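Local coordinates for phospholipase A1 (Streptomyces albidoflavus, PDB 4HYQ), which hydrolyses the sn-1 ester bond of glycerophospholipids, releasing a fatty acid and a 2-acyl lysophospholipid, as a GDSL-family lipase of the SGNH hydrolase clan, at residues Gly4-Gly9 and Asp49-Ser54; Thr31-Pro36 and Pro219-Gln224; Ser71-Val76 and Pro133-Val138; Ser123-Val128 and Lys177-His182; Leu140-Phe145 and Asp169-Val174. One frame throughout, in Å; residues are numbered along the deposited sequence.

Contact 1: residues Gly4-Gly9 and Asp49-Ser54; sequences GYVALG and DFVACS
Ala7 packs tightly against Phe50 where strand 4-9 lies parallel to the edge strand 47-50 of the central sheet. Ala7 CB touches the ring at CD1, 3.9 Å away, and Pro36 of helix 35-43 covers both. A small methyl suits Ala7, because proline and ring meet over it. The backbone is joined closely: Ala7 N donates to Asp49 O at 2.9 Å, and Ala7 O receives Val51 N at 3.0 Å. Beyond the end of strand 47-50, Cys53 N reaches Gly9 O, 37° out of the carbonyl plane. Gly9 has backbone angles (phi 130°, psi -163°) that would force a side chain's first carbon onto Leu8 O. Against this buried part stands the solvent side, where Asp49 and Val51 are partly covered. Val51 lays CG2 alongside Leu8 CD2 at 3.7 Å. Asp49 suits the watery margin: its OD2 takes a bond of 2.7 Å from water 1, which also donates to Tyr5 O, 3.1 Å away; Asp49 N bonds there too. The chemistry implies that backbone pairing, continued beyond strand 47-50, fixes Gly9 against the segment tied by the Cys53-Cys28 disulfide; Gly9 opens the Gly-Asp-Ser sequence carrying, in this family, the nucleophilic serine.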
# COMPACT_ATOMS: atom_id res chain seq x y z
N GLY A 4 -19.11 -10.88 4.15
CA GLY A 4 -18.65 -10.00 3.10
C GLY A 4 -17.20 -9.63 3.23
O GLY A 4 -16.62 -9.63 4.33
N TYR A 5 -16.59 -9.32 2.09
CA TYR A 5 -15.20 -8.89 2.05
C TYR A 5 -15.21 -7.44 1.60
O TYR A 5 -15.84 -7.11 0.59
CB TYR A 5 -14.42 -9.75 1.06
CG TYR A 5 -13.03 -9.23 0.71
CD1 TYR A 5 -12.24 -8.59 1.68
CD2 TYR A 5 -12.50 -9.40 -0.56
CE1 TYR A 5 -10.94 -8.13 1.37
CE2 TYR A 5 -11.20 -8.96 -0.88
CZ TYR A 5 -10.44 -8.34 0.09
OH TYR A 5 -9.17 -7.94 -0.25
N VAL A 6 -14.57 -6.57 2.38
CA VAL A 6 -14.49 -5.15 2.01
C VAL A 6 -13.00 -4.84 1.86
O VAL A 6 -12.21 -5.08 2.78
CB VAL A 6 -15.13 -4.23 3.08
CG1 VAL A 6 -14.96 -2.77 2.70
CG2 VAL A 6 -16.63 -4.54 3.20
N ALA A 7 -12.61 -4.32 0.70
CA ALA A 7 -11.22 -3.97 0.42
C ALA A 7 -11.05 -2.45 0.41
O ALA A 7 -11.54 -1.75 -0.48
CB ALA A 7 -10.78 -4.57 -0.93
N LEU A 8 -10.33 -1.97 1.41
CA LEU A 8 -10.09 -0.54 1.62
C LEU A 8 -8.68 -0.13 1.27
O LEU A 8 -7.77 -0.96 1.17
CB LEU A 8 -10.26 -0.20 3.11
CG LEU A 8 -11.51 -0.67 3.84
CD1 LEU A 8 -11.33 -0.48 5.36
CD2 LEU A 8 -12.71 0.13 3.33
N GLY A 9 -8.47 1.17 1.13
CA GLY A 9 -7.12 1.62 0.93
C GLY A 9 -6.78 2.56 -0.19
O GLY A 9 -7.63 3.24 -0.77
N ASP A 49 -16.96 -5.72 -1.81
CA ASP A 49 -17.01 -4.29 -2.07
C ASP A 49 -15.58 -3.79 -2.11
O ASP A 49 -14.87 -3.80 -1.11
CB ASP A 49 -17.81 -3.57 -0.99
CG ASP A 49 -19.27 -3.95 -1.02
OD1 ASP A 49 -19.94 -3.66 -2.03
OD2 ASP A 49 -19.74 -4.55 -0.04
N PHE A 50 -15.17 -3.35 -3.30
CA PHE A 50 -13.81 -2.89 -3.57
C PHE A 50 -13.89 -1.36 -3.62
O PHE A 50 -14.36 -0.80 -4.62
CB PHE A 50 -13.40 -3.47 -4.93
CG PHE A 50 -11.93 -3.39 -5.24
CD1 PHE A 50 -11.01 -2.83 -4.36
CD2 PHE A 50 -11.47 -3.90 -6.45
CE1 PHE A 50 -9.65 -2.77 -4.70
CE2 PHE A 50 -10.11 -3.85 -6.79
CZ PHE A 50 -9.21 -3.28 -5.91
N VAL A 51 -13.44 -0.70 -2.56
CA VAL A 51 -13.51 0.75 -2.51
C VAL A 51 -12.18 1.50 -2.38
O VAL A 51 -12.17 2.72 -2.18
CB VAL A 51 -14.48 1.22 -1.40
CG1 VAL A 51 -15.90 0.81 -1.76
CG2 VAL A 51 -14.09 0.61 -0.04
N ALA A 52 -11.08 0.76 -2.52
CA ALA A 52 -9.75 1.37 -2.48
C ALA A 52 -9.65 2.42 -3.59
O ALA A 52 -10.26 2.28 -4.65
CB ALA A 52 -8.68 0.28 -2.66
N CYS A 53 -8.84 3.45 -3.37
CA CYS A 53 -8.73 4.53 -4.34
C CYS A 53 -7.32 5.10 -4.42
O CYS A 53 -6.73 5.45 -3.40
CB CYS A 53 -9.74 5.62 -3.97
SG CYS A 53 -9.94 6.93 -5.24
N SER A 54 -6.79 5.20 -5.63
CA SER A 54 -5.45 5.75 -5.82
C SER A 54 -5.40 7.14 -5.18
O SER A 54 -6.30 7.96 -5.39
CB SER A 54 -5.13 5.87 -7.32
OG SER A 54 -3.85 6.45 -7.51
O HOH W 1 -18.82 -6.79 1.26

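Contact 2: residues Thr31-Pro36 and Pro219-Gln224; sequences TPKAYP and PTAAGQ
Tyr35 and Gln224 meet where two helices begin, 35-43 and 221-235, which pack together on one side of the parallel sheet of this SGNH hydrolase fold. The Gln224 amide lies nearly coplanar with the Tyr35 ring, the planes only 7° apart, and its oxygen comes to the ring edge rather than over a face: OE1 is 3.2 Å from Tyr35 CD2. The same OE1 accepts the Tyr35 backbone N-H at 2.8 Å, with N lying 35° above the carbonyl plane. An amide from the neighbouring helix thereby supplies an acceptor to a first-turn N-H that has none within its own helix. Glutamine fits because it is also a donor, and NE2 goes to Tyr12 O, so both ends of the buried amide are held. The backbone points Gln224 CB at Lys33 O, 3.4 Å away, and a bend at chi2 (-70°) then turns the amide so that OE1 meets Tyr35 N. The Tyr35 hydroxyl bonds to Ser13 OG. An ST turn, in which Thr31 OG1 accepts Lys33 N, shapes the loop before helix 35-43, while Thr220 OG1 caps the other helix by accepting from Gly223 N. On the outer side the long aliphatic chain of Lys33 brushes Ala221, with CD 4.4 Å from CB. Beside it, water 2 donates to Lys33 O at 2.8 Å and to Ala221 O at 2.9 Å.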
# COMPACT_ATOMS: atom_id res chain seq x y z
N THR A 31 -8.62 -2.28 -10.33
CA THR A 31 -8.50 -3.24 -11.42
C THR A 31 -8.70 -4.66 -10.92
O THR A 31 -8.42 -4.97 -9.75
CB THR A 31 -7.10 -3.15 -12.12
OG1 THR A 31 -6.83 -4.38 -12.81
CG2 THR A 31 -5.98 -2.89 -11.10
N PRO A 32 -9.22 -5.55 -11.79
CA PRO A 32 -9.44 -6.95 -11.41
C PRO A 32 -8.12 -7.69 -11.22
O PRO A 32 -8.11 -8.84 -10.76
CB PRO A 32 -10.26 -7.50 -12.57
CG PRO A 32 -9.81 -6.67 -13.74
CD PRO A 32 -9.76 -5.28 -13.14
N LYS A 33 -7.02 -7.03 -11.56
CA LYS A 33 -5.70 -7.61 -11.39
C LYS A 33 -5.11 -7.29 -10.02
O LYS A 33 -4.03 -7.77 -9.68
CB LYS A 33 -4.75 -7.12 -12.51
CG LYS A 33 -5.23 -7.55 -13.90
CD LYS A 33 -4.14 -7.41 -14.95
CE LYS A 33 -4.48 -8.20 -16.18
NZ LYS A 33 -3.30 -8.28 -17.09
N ALA A 34 -5.82 -6.48 -9.23
CA ALA A 34 -5.37 -6.11 -7.89
C ALA A 34 -5.65 -7.28 -6.94
O ALA A 34 -6.61 -8.03 -7.16
CB ALA A 34 -6.12 -4.88 -7.40
N TYR A 35 -4.85 -7.43 -5.88
CA TYR A 35 -5.05 -8.55 -4.96
C TYR A 35 -6.46 -8.73 -4.38
O TYR A 35 -6.90 -9.87 -4.21
CB TYR A 35 -3.97 -8.53 -3.84
CG TYR A 35 -4.17 -7.51 -2.75
CD1 TYR A 35 -5.04 -7.77 -1.67
CD2 TYR A 35 -3.52 -6.28 -2.79
CE1 TYR A 35 -5.26 -6.82 -0.69
CE2 TYR A 35 -3.74 -5.31 -1.80
CZ TYR A 35 -4.61 -5.60 -0.76
OH TYR A 35 -4.87 -4.64 0.19
N PRO A 36 -7.21 -7.65 -4.08
CA PRO A 36 -8.55 -7.90 -3.52
C PRO A 36 -9.47 -8.60 -4.52
O PRO A 36 -10.24 -9.50 -4.17
CB PRO A 36 -9.08 -6.50 -3.19
CG PRO A 36 -7.82 -5.68 -3.01
CD PRO A 36 -6.93 -6.20 -4.11
N PRO A 219 3.33 -1.83 -7.61
CA PRO A 219 3.45 -3.24 -8.00
C PRO A 219 2.97 -3.48 -9.43
O PRO A 219 2.00 -2.87 -9.90
CB PRO A 219 2.55 -3.95 -6.99
CG PRO A 219 2.51 -3.00 -5.80
CD PRO A 219 2.38 -1.67 -6.50
N THR A 220 3.66 -4.37 -10.13
CA THR A 220 3.26 -4.75 -11.48
C THR A 220 2.18 -5.79 -11.26
O THR A 220 1.86 -6.13 -10.12
CB THR A 220 4.41 -5.44 -12.22
OG1 THR A 220 4.88 -6.55 -11.43
CG2 THR A 220 5.55 -4.48 -12.43
N ALA A 221 1.61 -6.31 -12.35
CA ALA A 221 0.59 -7.35 -12.21
C ALA A 221 1.21 -8.56 -11.50
O ALA A 221 0.54 -9.23 -10.70
CB ALA A 221 0.06 -7.76 -13.59
N ALA A 222 2.48 -8.83 -11.77
CA ALA A 222 3.16 -9.95 -11.13
C ALA A 222 3.31 -9.68 -9.64
O ALA A 222 3.21 -10.60 -8.82
CB ALA A 222 4.53 -10.18 -11.76
N GLY A 223 3.56 -8.43 -9.28
CA GLY A 223 3.71 -8.07 -7.88
C GLY A 223 2.40 -8.26 -7.14
O GLY A 223 2.39 -8.66 -5.97
N GLN A 224 1.29 -7.96 -7.80
CA GLN A 224 -0.02 -8.13 -7.17
C GLN A 224 -0.38 -9.59 -6.98
O GLN A 224 -0.87 -9.98 -5.92
CB GLN A 224 -1.13 -7.47 -8.00
CG GLN A 224 -1.19 -5.97 -7.90
CD GLN A 224 -1.67 -5.47 -6.55
OE1 GLN A 224 -2.37 -6.18 -5.82
NE2 GLN A 224 -1.31 -4.24 -6.22
O HOH W 2 -2.29 -9.36 -11.11

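Contact 3: residues Ser71-Val76 and Pro133-Val138; sequences SSTSLV and PSANVV
Leu75 and Val76 lie beside Asn136 and Val137 in two neighbouring parallel strands of the central sheet, joined by a crossover connection through helices. The strand axes run 14° apart. Val76 takes part through both its backbone groups: its N donates to Asn136 O at 2.9 Å, and its O receives Val138 N at 2.8 Å in a nearly straight bond. At the entry, Asn136 N reaches Ser74 O from well above the carbonyl plane, 54° out of it, as Ser74 leaves the regular strand conformation. The side chains alternate between faces. On one, Ala135 CB fits between Thr73 CG2 and Val76 CG2, both at 3.9 Å, and the small methyl sits close to Thr73 O, 3.4 Å away. Val76 CB also meets Val137 CG2; Thr73, Val76 and Val137, all beta-branched, line this face beside the Ala135 methyl. On the other face Leu75 and Asn136 run side by side in the same direction, each with CG swung opposite its backbone N (chi1 178° for Leu75). Leu75 CD1 lies near Asn136 ND2 and Val138 CG2, and ND2 donates on to the C-terminal carbonyls of Lys235 and Ala236. Toward the surface the chains part and water replaces direct pairing: water 4 links Thr73 O to Ser134 N, and water 3, 2.6 Å from Ser134 OG, also donates to Ser71 O. Along the strands the bonding therefore changes character, from direct amide bonds and branched apolar groups inside to serines and bridging water at the exposed loops before the strands.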
# COMPACT_ATOMS: atom_id res chain seq x y z
N SER A 71 -22.15 -5.45 10.13
CA SER A 71 -22.07 -6.62 10.99
C SER A 71 -21.89 -7.94 10.23
O SER A 71 -21.50 -8.94 10.83
CB SER A 71 -23.31 -6.69 11.88
OG SER A 71 -24.48 -6.90 11.12
N SER A 72 -22.16 -7.94 8.93
CA SER A 72 -21.99 -9.17 8.16
C SER A 72 -20.62 -9.26 7.49
O SER A 72 -20.31 -10.25 6.84
CB SER A 72 -23.10 -9.31 7.11
OG SER A 72 -22.99 -8.29 6.14
N THR A 73 -19.81 -8.22 7.65
CA THR A 73 -18.48 -8.23 7.04
C THR A 73 -17.60 -9.23 7.80
O THR A 73 -17.54 -9.19 9.03
CB THR A 73 -17.82 -6.85 7.14
OG1 THR A 73 -18.68 -5.87 6.53
CG2 THR A 73 -16.46 -6.86 6.44
N SER A 74 -16.94 -10.13 7.08
CA SER A 74 -16.07 -11.11 7.73
C SER A 74 -14.59 -10.88 7.43
O SER A 74 -13.74 -11.42 8.13
CB SER A 74 -16.46 -12.53 7.31
OG SER A 74 -16.24 -12.74 5.92
N LEU A 75 -14.29 -10.10 6.40
CA LEU A 75 -12.90 -9.84 6.03
C LEU A 75 -12.73 -8.42 5.53
O LEU A 75 -13.56 -7.93 4.76
CB LEU A 75 -12.44 -10.81 4.93
CG LEU A 75 -11.00 -10.65 4.40
CD1 LEU A 75 -10.00 -10.92 5.52
CD2 LEU A 75 -10.74 -11.60 3.22
N VAL A 76 -11.68 -7.76 6.01
CA VAL A 76 -11.36 -6.40 5.57
C VAL A 76 -9.86 -6.36 5.28
O VAL A 76 -9.05 -6.85 6.07
CB VAL A 76 -11.66 -5.34 6.67
CG1 VAL A 76 -11.17 -3.95 6.21
CG2 VAL A 76 -13.15 -5.27 6.98
N PRO A 133 -17.65 -5.12 13.52
CA PRO A 133 -17.21 -5.80 14.74
C PRO A 133 -16.62 -7.20 14.60
O PRO A 133 -15.68 -7.57 15.32
CB PRO A 133 -18.47 -5.83 15.61
CG PRO A 133 -19.32 -4.74 15.07
CD PRO A 133 -19.08 -4.81 13.58
N SER A 134 -17.16 -8.00 13.68
CA SER A 134 -16.72 -9.37 13.54
C SER A 134 -15.68 -9.68 12.49
O SER A 134 -15.21 -10.80 12.40
CB SER A 134 -17.94 -10.26 13.30
OG SER A 134 -18.91 -10.05 14.31
N ALA A 135 -15.30 -8.69 11.68
CA ALA A 135 -14.36 -8.98 10.61
C ALA A 135 -12.91 -9.20 11.00
O ALA A 135 -12.40 -8.59 11.94
CB ALA A 135 -14.42 -7.86 9.56
N ASN A 136 -12.26 -10.09 10.26
CA ASN A 136 -10.84 -10.33 10.43
C ASN A 136 -10.30 -9.16 9.58
O ASN A 136 -10.73 -8.99 8.44
CB ASN A 136 -10.43 -11.67 9.82
CG ASN A 136 -8.93 -11.88 9.82
OD1 ASN A 136 -8.25 -11.50 10.76
ND2 ASN A 136 -8.42 -12.49 8.76
N VAL A 137 -9.41 -8.35 10.15
CA VAL A 137 -8.86 -7.20 9.44
C VAL A 137 -7.38 -7.44 9.17
O VAL A 137 -6.61 -7.72 10.09
CB VAL A 137 -9.01 -5.91 10.26
CG1 VAL A 137 -8.45 -4.72 9.48
CG2 VAL A 137 -10.49 -5.67 10.58
N VAL A 138 -7.00 -7.36 7.90
CA VAL A 138 -5.62 -7.57 7.50
C VAL A 138 -5.08 -6.24 6.98
O VAL A 138 -5.60 -5.69 6.00
CB VAL A 138 -5.53 -8.61 6.36
CG1 VAL A 138 -4.08 -8.81 5.94
CG2 VAL A 138 -6.14 -9.93 6.82
O HOH W 3 -20.86 -8.48 13.64
O HOH W 4 -18.32 -7.37 10.98

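Contact 4: residues Ser123-Val128 and Lys177-His182; sequences SVYSQV and KRAADH
Tyr125 and His182 make the aromatic part of this contact. The edge of the tyrosine ring points to the face of the imidazole, with centroids 5.4 Å apart and planes at 77°, and Tyr125 CB stands almost centrally over the same face, 3.5 Å from the His182 centroid, as a CH-pi contact. His182 CG lies beside its backbone N (chi1 -69°), which turns the ring toward helix 117-131. Apolar and backbone packing follows at the tyrosine's CE2: Arg178 CB is 3.7 Å away, and Ala179 N approaches the ring edge in its plane. The short Ala179 side chain lets that edge come close to the backbone. Polar bonds hold the imidazole: water 5 bonds to ND1 at 2.7 Å, and NE2 bonds to Asp122, which also forms a salt bridge with Arg178. That carboxylate may stabilise a protonated imidazole. Ser126 OG, hydrogen-bonded to Asp122 O, lies at the ring edge, 3.2 Å from His182 CE1. Exchanging His182 for an alanine is likely to strip Tyr125 CB of its aromatic cover and cost Asp122 one partner. Helices 117-131 and 158-181 are thus joined; Val124 faces helix 58-65, and Tyr184, leading into strand 185-187, packs against Tyr125 and His182.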
# COMPACT_ATOMS: atom_id res chain seq x y z
N SER A 123 -7.22 6.15 14.49
CA SER A 123 -8.55 6.65 14.16
C SER A 123 -9.21 5.78 13.07
O SER A 123 -10.38 5.41 13.18
CB SER A 123 -8.46 8.11 13.71
OG SER A 123 -9.72 8.61 13.32
N VAL A 124 -8.47 5.47 12.02
CA VAL A 124 -9.02 4.65 10.96
C VAL A 124 -9.27 3.22 11.45
O VAL A 124 -10.35 2.66 11.24
CB VAL A 124 -8.06 4.57 9.73
CG1 VAL A 124 -8.60 3.58 8.70
CG2 VAL A 124 -7.93 5.95 9.10
N TYR A 125 -8.28 2.64 12.13
CA TYR A 125 -8.40 1.26 12.60
C TYR A 125 -9.56 1.11 13.60
O TYR A 125 -10.31 0.14 13.54
CB TYR A 125 -7.10 0.79 13.26
CG TYR A 125 -5.89 0.64 12.34
CD1 TYR A 125 -5.88 1.16 11.03
CD2 TYR A 125 -4.72 0.03 12.79
CE1 TYR A 125 -4.73 1.07 10.21
CE2 TYR A 125 -3.57 -0.07 11.99
CZ TYR A 125 -3.58 0.46 10.71
OH TYR A 125 -2.42 0.43 9.98
N SER A 126 -9.73 2.08 14.49
CA SER A 126 -10.82 1.99 15.46
C SER A 126 -12.19 2.10 14.81
O SER A 126 -13.12 1.39 15.19
CB SER A 126 -10.67 3.07 16.52
OG SER A 126 -9.59 2.74 17.38
N GLN A 127 -12.33 2.98 13.82
CA GLN A 127 -13.61 3.14 13.14
C GLN A 127 -13.96 1.92 12.28
O GLN A 127 -15.12 1.59 12.13
CB GLN A 127 -13.62 4.41 12.27
CG GLN A 127 -13.64 5.70 13.07
CD GLN A 127 -14.86 5.81 13.99
OE1 GLN A 127 -16.00 5.52 13.60
NE2 GLN A 127 -14.61 6.24 15.23
N VAL A 128 -12.95 1.28 11.70
CA VAL A 128 -13.20 0.09 10.90
C VAL A 128 -13.82 -0.98 11.82
O VAL A 128 -14.82 -1.60 11.46
CB VAL A 128 -11.89 -0.47 10.29
CG1 VAL A 128 -12.10 -1.88 9.80
CG2 VAL A 128 -11.44 0.43 9.14
N LYS A 177 3.00 -2.11 14.24
CA LYS A 177 2.72 -1.92 15.65
C LYS A 177 1.28 -1.50 15.87
O LYS A 177 0.62 -2.00 16.79
CB LYS A 177 3.69 -0.90 16.25
CG LYS A 177 5.11 -1.42 16.33
CD LYS A 177 6.08 -0.33 16.76
CE LYS A 177 7.49 -0.90 16.94
NZ LYS A 177 8.44 0.14 17.41
N ARG A 178 0.78 -0.59 15.04
CA ARG A 178 -0.60 -0.16 15.21
C ARG A 178 -1.56 -1.31 14.93
O ARG A 178 -2.56 -1.48 15.63
CB ARG A 178 -0.91 1.03 14.28
CG ARG A 178 -1.85 2.05 14.89
CD ARG A 178 -1.08 3.13 15.68
NE ARG A 178 -0.12 2.58 16.63
CZ ARG A 178 -0.42 2.07 17.82
NH1 ARG A 178 -1.68 2.04 18.25
NH2 ARG A 178 0.55 1.58 18.59
N ALA A 179 -1.26 -2.12 13.91
CA ALA A 179 -2.13 -3.25 13.60
C ALA A 179 -2.18 -4.24 14.77
O ALA A 179 -3.26 -4.67 15.17
CB ALA A 179 -1.65 -3.97 12.34
N ALA A 180 -1.03 -4.58 15.33
CA ALA A 180 -0.99 -5.53 16.45
C ALA A 180 -1.79 -4.99 17.64
O ALA A 180 -2.49 -5.74 18.32
CB ALA A 180 0.46 -5.80 16.87
N ASP A 181 -1.69 -3.69 17.87
CA ASP A 181 -2.39 -3.02 18.96
C ASP A 181 -3.91 -3.18 18.86
O ASP A 181 -4.60 -3.15 19.88
CB ASP A 181 -2.06 -1.54 18.95
CG ASP A 181 -1.32 -1.10 20.18
OD1 ASP A 181 -0.28 -1.72 20.50
OD2 ASP A 181 -1.78 -0.13 20.82
N HIS A 182 -4.42 -3.33 17.64
CA HIS A 182 -5.85 -3.49 17.40
C HIS A 182 -6.24 -4.95 17.14
O HIS A 182 -7.39 -5.24 16.82
CB HIS A 182 -6.29 -2.63 16.20
CG HIS A 182 -6.24 -1.15 16.45
ND1 HIS A 182 -7.37 -0.39 16.64
CD2 HIS A 182 -5.19 -0.29 16.52
CE1 HIS A 182 -7.02 0.88 16.82
NE2 HIS A 182 -5.70 0.96 16.75
O HOH W 5 -9.89 -1.44 16.57

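Contact 5: residues Leu140-Phe145 and Asp169-Val174; sequences LGYPRF and DLLNSV
Gly141 passes Asn172 with their CA atoms 5.6 Å apart, as the chain leaving strand 136-140 runs without regular structure along helix 158-181. The Asn172 amide grips both backbone groups of Tyr142: OD1 accepts Tyr142 N at 2.8 Å, nearly straight (174°), and ND2 donates to Tyr142 O, also at 2.8 Å. Asparagine suits the place because it offers donor and acceptor together. At Gly141, whose CA is 3.5 Å from Asn172 OD1, a CB would clash. Leu171 CD2 packs obliquely on the Tyr142 ring, 3.5 Å from CD1. Farther out, the guanidinium of Arg144 meets Asp169 side-on, NE to OD1 and NH2 to OD2, each at 2.9 Å. The planes are turned 39° apart, but both oxygens are approached on their syn side. Arg144, extended from CG to NE (chi2 180°), spans the distance to the helix. Replacing Asp169 with an alanine is likely to leave the Arg144 guanidinium without its mate. Tyr142 OH bonds to Asp10 OD2 and Gly82 N, and a pentaethylene glycol, probably from the crystallisation liquor, lies about 4 Å from the Tyr142 side chain. A loop after a parallel strand, bordering the Gly-Asp-Ser motif, is consistent with a wall of an SGNH hydrolase active-site pocket.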
# COMPACT_ATOMS: atom_id res chain seq x y z
N LEU A 140 -2.05 -4.55 5.24
CA LEU A 140 -0.84 -4.92 4.53
C LEU A 140 0.10 -3.74 4.48
O LEU A 140 -0.33 -2.60 4.32
CB LEU A 140 -1.18 -5.40 3.10
CG LEU A 140 -2.00 -6.70 3.03
CD1 LEU A 140 -3.48 -6.35 3.15
CD2 LEU A 140 -1.75 -7.43 1.72
N GLY A 141 1.39 -4.02 4.66
CA GLY A 141 2.39 -2.96 4.64
C GLY A 141 2.77 -2.62 3.21
O GLY A 141 2.13 -3.08 2.26
N TYR A 142 3.84 -1.84 3.07
CA TYR A 142 4.32 -1.44 1.75
C TYR A 142 5.65 -2.12 1.45
O TYR A 142 6.33 -2.59 2.35
CB TYR A 142 4.52 0.07 1.70
CG TYR A 142 3.23 0.85 1.89
CD1 TYR A 142 2.88 1.36 3.14
CD2 TYR A 142 2.39 1.10 0.81
CE1 TYR A 142 1.72 2.11 3.31
CE2 TYR A 142 1.21 1.84 0.97
CZ TYR A 142 0.89 2.35 2.22
OH TYR A 142 -0.22 3.14 2.38
N PRO A 143 6.02 -2.20 0.16
CA PRO A 143 7.30 -2.84 -0.14
C PRO A 143 8.43 -1.83 0.02
O PRO A 143 8.20 -0.62 0.12
CB PRO A 143 7.13 -3.24 -1.61
CG PRO A 143 6.31 -2.07 -2.16
CD PRO A 143 5.27 -1.87 -1.07
N ARG A 144 9.66 -2.34 0.08
CA ARG A 144 10.83 -1.49 0.10
C ARG A 144 10.92 -1.23 -1.40
O ARG A 144 10.59 -2.11 -2.19
CB ARG A 144 12.06 -2.25 0.55
CG ARG A 144 12.28 -2.27 2.04
CD ARG A 144 13.54 -3.07 2.34
NE ARG A 144 14.00 -2.86 3.70
CZ ARG A 144 15.04 -3.49 4.24
NH1 ARG A 144 15.73 -4.37 3.52
NH2 ARG A 144 15.39 -3.24 5.49
N PHE A 145 11.37 -0.05 -1.81
CA PHE A 145 11.40 0.24 -3.24
C PHE A 145 12.64 -0.25 -3.98
O PHE A 145 12.56 -0.61 -5.16
CB PHE A 145 11.26 1.74 -3.50
CG PHE A 145 9.89 2.31 -3.19
CD1 PHE A 145 8.79 1.47 -3.03
CD2 PHE A 145 9.71 3.69 -3.12
CE1 PHE A 145 7.51 2.01 -2.80
CE2 PHE A 145 8.44 4.24 -2.89
CZ PHE A 145 7.34 3.39 -2.73
N ASP A 169 10.90 1.30 5.85
CA ASP A 169 11.06 0.48 7.06
C ASP A 169 10.35 1.12 8.25
O ASP A 169 9.63 0.43 8.99
CB ASP A 169 12.54 0.29 7.39
CG ASP A 169 13.24 -0.65 6.43
OD1 ASP A 169 12.55 -1.35 5.65
OD2 ASP A 169 14.48 -0.71 6.46
N LEU A 170 10.53 2.42 8.42
CA LEU A 170 9.91 3.14 9.53
C LEU A 170 8.39 3.14 9.39
O LEU A 170 7.66 2.95 10.37
CB LEU A 170 10.43 4.58 9.59
CG LEU A 170 9.85 5.47 10.70
CD1 LEU A 170 10.37 4.98 12.06
CD2 LEU A 170 10.25 6.92 10.47
N LEU A 171 7.90 3.37 8.17
CA LEU A 171 6.46 3.38 7.93
C LEU A 171 5.88 2.01 8.26
O LEU A 171 4.87 1.91 8.95
CB LEU A 171 6.17 3.74 6.46
CG LEU A 171 4.72 3.71 5.96
CD1 LEU A 171 3.86 4.68 6.78
CD2 LEU A 171 4.69 4.10 4.47
N ASN A 172 6.52 0.95 7.77
CA ASN A 172 6.03 -0.41 8.02
C ASN A 172 6.09 -0.76 9.50
O ASN A 172 5.26 -1.51 10.00
CB ASN A 172 6.81 -1.42 7.20
CG ASN A 172 6.43 -1.39 5.73
OD1 ASN A 172 5.28 -1.08 5.39
ND2 ASN A 172 7.37 -1.73 4.86
N SER A 173 7.08 -0.21 10.20
CA SER A 173 7.21 -0.47 11.63
C SER A 173 6.02 0.13 12.37
O SER A 173 5.40 -0.51 13.22
CB SER A 173 8.53 0.12 12.15
OG SER A 173 8.60 -0.02 13.56
N VAL A 174 5.67 1.37 12.02
CA VAL A 174 4.54 2.06 12.65
C VAL A 174 3.24 1.32 12.35
O VAL A 174 2.40 1.12 13.24
CB VAL A 174 4.41 3.51 12.16
CG1 VAL A 174 3.06 4.09 12.56
CG2 VAL A 174 5.52 4.37 12.76

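Overall arrangement
Contacts 1 and 3 build adjoining parts of one parallel sheet, their centres 12 Å apart, with Val6 N 2.9 Å from Leu75 O. Contact 2 brings helices against one side, where Ala7 CB meets Pro36 CB at 3.4 Å. Contact 4 lies on the other, where Val128 touches Leu8, Val76 and Val137; the centres of contacts 2 and 4 are about 25 Å apart. Helix 158-181 serves both contacts 4 and 5. Contacts 1 and 5 stay about 7 Å apart at their nearest atoms, yet Gly9 opens the Gly-Asp-Ser sequence and Tyr142 OH bonds to its Asp10, by the probable active site. A pentaethylene glycol, probably from the crystallisation liquor, lies near Tyr142 and bonds weakly to Ser54.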